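Local coordinates for osmolarity sensor protein EnvZ (Escherichia coli, PDB 5XGA), which acts as a membrane-bound sensor histidine kinase, probably using its periplasmic domain to detect osmotic changes and its cytoplasmic part to phosphorylate the response regulator OmpR, at residues A[7-10]-A[11-14]; A[71-74]-A[75-79]. One frame throughout, in Å; residues are numbered along the deposited sequence.

Contact 1 (A[7-10]-A[11-14]); sequences LPSL and QQFN
Ser9 and Phe13 join the first turn of helix 10-24 through the bond from Phe13 N to Ser9 O (2.9 Å), which Asn14 N follows one residue on with a bond to Leu10 O, so the chain passes from loop to helix without a break. The Ser9 side chain turns back over this first turn. Its chi1 of 66° tucks OG in between the two backbone branches, facing the N-H of Gln12, from which it accepts a nearly straight bond at 2.9 Å. The same OG also packs against the methylene of Gln12, 3.3 Å from its CB. Gln12 itself stretches back along the loop: extended beyond CG, it brings OE1 within 3.5 Å of Pro8 CB, a packing contact only. Gln11 behaves differently. A bend at chi2 (89°) folds its amide back beside the serine, and its OE1 comes to 3.3 Å from Ser9 CB. A water accepts from Leu10 N at 2.7 Å and gives a weak bond to Gln11 OE1, so this early N-H of the helix is met by solvent. On the buried side, Pro8 CG lies 4.3 Å from Phe13 CB, while the phenyl ring leads away from the loop. Phe13 then carries its ring onward to Leu116, while Leu10 packs on Tyr72, Leu75, Val91 and Pro98. Asn14 OD1 accepts a hydrogen bond from Gln78 NE2. A serine N-cap bonded to the N-H three residues on marks an N-capped helix start; Pro8, just before the cap, packs loosely on Phe13, five residues further on, as a hydrophobic staple.

Contact 2 (A[71-74]-A[75-79]); sequences HYEF and LSHQM
Tyr72 O is held by two donors of one residue: Ser76 N reaches it at 2.9 Å, and Ser76 OG reaches it at 2.5 Å from the opposite face of the carbonyl plane. Tyr72 is the N-cap residue of helix 73-83, and the first of these bonds opens the i to i+4 ladder that His77 N to Glu73 O and Gln78 N to Phe74 O continue. The serine hydroxyl can double up on the carbonyl because its chi1 (-58°) sets OG beside the backbone N, the group that already donates there. Ser76 OG also accepts from Val89 N in strand 87-92, tying the helix start to the five-stranded sheet. Tyr72 and Leu75 run alongside each other in the same direction, with Leu75 CD1 3.5 Å from Tyr72 CD2; both also touch Val91. On the exposed flank, Phe74 and Gln78 pack one turn apart, Gln78 CB over one face of the phenyl ring. The amide beyond it is turned 51° from that ring and bonds elsewhere, to Asn14 and Lys15 of helix 10-24. Glu73 bridges two histidines. A bend at chi2 brings its carboxylate between them, and OE1 is met almost straight along its C-O bond by His71 NE2 at 2.6 Å, in the plane of that ring. His71 ND1 is in turn bonded to Glu88, so the imidazole is pinned at both nitrogens and its rotation is fixed. The other carboxylate oxygen has a looser partner: His77 NE2 gives Glu73 OE2 a weak bond of 3.0 Å, bent to 129° at the hydrogen and arriving at the imidazole edge.

Both contacts cover helix starts, contact 1 that of 10-24 and contact 2 that of 73-83 together with the end of strand 70-71; the two starts touch through Asn14 and Leu10. In contact 1 a serine side chain caps the N-H of Gln12, whereas in contact 2 the serine lies inside the helix and reinforces the carbonyl of its N-cap residue. Both are partly buried, contact 2 the more exposed, with His71, Glu73, Phe74 and His77 on its surface; Pro8, Phe13 and Asn14 are buried in contact 1, Leu75 and Ser76 in contact 2. Outward, contact 1 carries neutral amides with a bound water, contact 2 a histidine-carboxylate chain.

Contact 1 (A[7-10]-A[11-14])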
loop_
_atom_site.group_PDB
_atom_site.type_symbol
_atom_site.label_atom_id
_atom_site.label_comp_id
_atom_site.label_asym_id
_atom_site.label_seq_id
_atom_site.Cartn_x
_atom_site.Cartn_y
_atom_site.Cartn_z
ATOM N N LEU A 7 -0.003 -10.315 -13.951
ATOM C CA LEU A 7 0.967 -10.453 -12.854
ATOM C C LEU A 7 1.853 -9.215 -12.885
ATOM O O LEU A 7 2.748 -9.100 -13.721
ATOM C CB LEU A 7 1.807 -11.720 -12.982
ATOM C CG LEU A 7 2.758 -11.996 -11.803
ATOM C CD1 LEU A 7 1.989 -12.420 -10.541
ATOM C CD2 LEU A 7 3.815 -13.048 -12.164
ATOM N N PRO A 8 1.583 -8.260 -11.994
ATOM C CA PRO A 8 2.233 -6.959 -12.150
ATOM C C PRO A 8 3.651 -6.965 -11.632
ATOM O O PRO A 8 3.964 -7.707 -10.695
ATOM C CB PRO A 8 1.358 -6.034 -11.305
ATOM C CG PRO A 8 0.916 -6.936 -10.174
ATOM C CD PRO A 8 0.654 -8.280 -10.853
ATOM N N SER A 9 4.492 -6.125 -12.236
ATOM C CA SER A 9 5.809 -5.842 -11.702
ATOM C C SER A 9 5.663 -5.218 -10.327
ATOM O O SER A 9 4.597 -4.725 -9.967
ATOM C CB SER A 9 6.586 -4.883 -12.615
ATOM O OG SER A 9 5.949 -3.612 -12.639
ATOM N N LEU A 10 6.745 -5.230 -9.567
ATOM C CA LEU A 10 6.768 -4.541 -8.291
ATOM C C LEU A 10 6.460 -3.057 -8.486
ATOM O O LEU A 10 5.725 -2.456 -7.703
ATOM C CB LEU A 10 8.132 -4.731 -7.623
ATOM C CG LEU A 10 8.204 -4.247 -6.184
ATOM C CD1 LEU A 10 7.255 -5.055 -5.312
ATOM C CD2 LEU A 10 9.646 -4.358 -5.689
ATOM N N GLN A 11 7.005 -2.473 -9.549
ATOM C CA GLN A 11 6.806 -1.050 -9.816
ATOM C C GLN A 11 5.349 -0.736 -10.138
ATOM O O GLN A 11 4.788 0.252 -9.666
ATOM C CB GLN A 11 7.705 -0.593 -10.965
ATOM C CG GLN A 11 9.202 -0.832 -10.726
ATOM C CD GLN A 11 9.682 -2.211 -11.196
ATOM O OE1 GLN A 11 8.959 -3.203 -11.101
ATOM N NE2 GLN A 11 10.916 -2.269 -11.704
ATOM N N GLN A 12 4.727 -1.578 -10.960
ATOM C CA GLN A 12 3.313 -1.398 -11.279
ATOM C C GLN A 12 2.430 -1.629 -10.053
ATOM O O GLN A 12 1.421 -0.938 -9.855
ATOM C CB GLN A 12 2.908 -2.359 -12.391
ATOM C CG GLN A 12 1.503 -2.184 -12.870
ATOM C CD GLN A 12 1.240 -3.065 -14.059
ATOM O OE1 GLN A 12 1.869 -4.119 -14.203
ATOM N NE2 GLN A 12 0.332 -2.638 -14.935
ATOM N N PHE A 13 2.802 -2.622 -9.244
ATOM C CA PHE A 13 2.036 -2.942 -8.047
ATOM C C PHE A 13 2.056 -1.778 -7.070
ATOM O O PHE A 13 1.033 -1.442 -6.482
ATOM C CB PHE A 13 2.569 -4.192 -7.370
ATOM C CG PHE A 13 1.797 -4.581 -6.145
ATOM C CD1 PHE A 13 0.537 -5.137 -6.253
ATOM C CD2 PHE A 13 2.337 -4.402 -4.888
ATOM C CE1 PHE A 13 -0.168 -5.506 -5.121
ATOM C CE2 PHE A 13 1.633 -4.768 -3.754
ATOM C CZ PHE A 13 0.386 -5.319 -3.872
ATOM N N ASN A 14 3.229 -1.171 -6.894
ATOM C CA ASN A 14 3.349 0.006 -6.034
ATOM C C ASN A 14 2.438 1.146 -6.498
ATOM O O ASN A 14 1.835 1.860 -5.677
ATOM C CB ASN A 14 4.811 0.475 -5.988
ATOM C CG ASN A 14 5.093 1.396 -4.826
ATOM O OD1 ASN A 14 5.427 2.583 -5.006
ATOM N ND2 ASN A 14 4.971 0.860 -3.615
HETATM O O HOH W 1 9.085 -6.484 -10.178
#

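Contact 2 (A[71-74]-A[75-79])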
loop_
_atom_site.group_PDB
_atom_site.type_symbol
_atom_site.label_atom_id
_atom_site.label_comp_id
_atom_site.label_asym_id
_atom_site.label_seq_id
_atom_site.Cartn_x
_atom_site.Cartn_y
_atom_site.Cartn_z
ATOM N N HIS A 71 14.557 -1.451 2.444
ATOM C CA HIS A 71 14.030 -0.140 2.090
ATOM C C HIS A 71 14.132 0.093 0.588
ATOM O O HIS A 71 15.162 -0.153 -0.014
ATOM C CB HIS A 71 14.779 0.958 2.863
ATOM C CG HIS A 71 14.487 2.354 2.396
ATOM N ND1 HIS A 71 13.440 3.103 2.887
ATOM C CD2 HIS A 71 15.127 3.146 1.501
ATOM C CE1 HIS A 71 13.435 4.289 2.301
ATOM N NE2 HIS A 71 14.447 4.341 1.455
ATOM N N TYR A 72 13.036 0.534 -0.020
ATOM C CA TYR A 72 13.039 0.944 -1.424
ATOM C C TYR A 72 12.810 2.450 -1.530
ATOM O O TYR A 72 11.719 2.939 -1.236
ATOM C CB TYR A 72 11.963 0.199 -2.206
ATOM C CG TYR A 72 12.413 -1.156 -2.684
ATOM C CD1 TYR A 72 12.826 -2.130 -1.780
ATOM C CD2 TYR A 72 12.417 -1.467 -4.036
ATOM C CE1 TYR A 72 13.232 -3.380 -2.220
ATOM C CE2 TYR A 72 12.822 -2.711 -4.483
ATOM C CZ TYR A 72 13.226 -3.659 -3.572
ATOM O OH TYR A 72 13.630 -4.893 -4.022
ATOM N N GLU A 73 13.838 3.175 -1.953
ATOM C CA GLU A 73 13.821 4.628 -1.893
ATOM C C GLU A 73 12.864 5.201 -2.916
ATOM O O GLU A 73 12.035 6.052 -2.592
ATOM C CB GLU A 73 15.233 5.184 -2.104
ATOM C CG GLU A 73 15.345 6.706 -2.090
ATOM C CD GLU A 73 15.222 7.316 -0.703
ATOM O OE1 GLU A 73 15.045 6.563 0.277
ATOM O OE2 GLU A 73 15.293 8.563 -0.596
ATOM N N PHE A 74 12.961 4.740 -4.158
ATOM C CA PHE A 74 12.072 5.274 -5.173
ATOM C C PHE A 74 10.624 4.910 -4.855
ATOM O O PHE A 74 9.744 5.767 -4.901
ATOM C CB PHE A 74 12.449 4.783 -6.570
ATOM C CG PHE A 74 11.544 5.308 -7.639
ATOM C CD1 PHE A 74 11.587 6.647 -8.001
ATOM C CD2 PHE A 74 10.625 4.477 -8.265
ATOM C CE1 PHE A 74 10.737 7.148 -8.981
ATOM C CE2 PHE A 74 9.779 4.969 -9.243
ATOM C CZ PHE A 74 9.834 6.305 -9.599
ATOM N N LEU A 75 10.370 3.648 -4.526
ATOM C CA LEU A 75 9.002 3.248 -4.193
ATOM C C LEU A 75 8.454 4.075 -3.029
ATOM O O LEU A 75 7.282 4.459 -3.027
ATOM C CB LEU A 75 8.936 1.762 -3.846
ATOM C CG LEU A 75 9.352 0.733 -4.908
ATOM C CD1 LEU A 75 9.065 -0.655 -4.387
ATOM C CD2 LEU A 75 8.650 0.964 -6.253
ATOM N N SER A 76 9.296 4.329 -2.027
ATOM C CA SER A 76 8.854 5.107 -0.870
ATOM C C SER A 76 8.475 6.538 -1.271
ATOM O O SER A 76 7.477 7.076 -0.800
ATOM C CB SER A 76 9.942 5.128 0.215
ATOM O OG SER A 76 10.278 3.809 0.636
ATOM N N HIS A 77 9.280 7.169 -2.117
ATOM C CA HIS A 77 8.961 8.532 -2.556
ATOM C C HIS A 77 7.719 8.541 -3.450
ATOM O O HIS A 77 6.843 9.405 -3.320
ATOM C CB HIS A 77 10.138 9.150 -3.298
ATOM C CG HIS A 77 11.149 9.777 -2.399
ATOM N ND1 HIS A 77 11.060 11.089 -1.982
ATOM C CD2 HIS A 77 12.267 9.275 -1.826
ATOM C CE1 HIS A 77 12.084 11.369 -1.196
ATOM N NE2 HIS A 77 12.829 10.284 -1.083
ATOM N N GLN A 78 7.653 7.567 -4.354
ATOM C CA GLN A 78 6.512 7.435 -5.253
ATOM C C GLN A 78 5.236 7.254 -4.430
ATOM O O GLN A 78 4.216 7.871 -4.707
ATOM C CB GLN A 78 6.712 6.260 -6.221
ATOM C CG GLN A 78 5.543 6.059 -7.198
ATOM C CD GLN A 78 5.745 4.899 -8.175
ATOM O OE1 GLN A 78 5.710 5.087 -9.394
ATOM N NE2 GLN A 78 5.940 3.695 -7.641
ATOM N N MET A 79 5.302 6.418 -3.404
ATOM C CA MET A 79 4.169 6.216 -2.508
ATOM C C MET A 79 3.884 7.498 -1.720
ATOM O O MET A 79 2.739 7.938 -1.640
ATOM C CB MET A 79 4.445 5.044 -1.559
ATOM C CG MET A 79 3.350 4.794 -0.518
ATOM S SD MET A 79 1.859 4.038 -1.219
ATOM C CE MET A 79 2.521 2.477 -1.849
#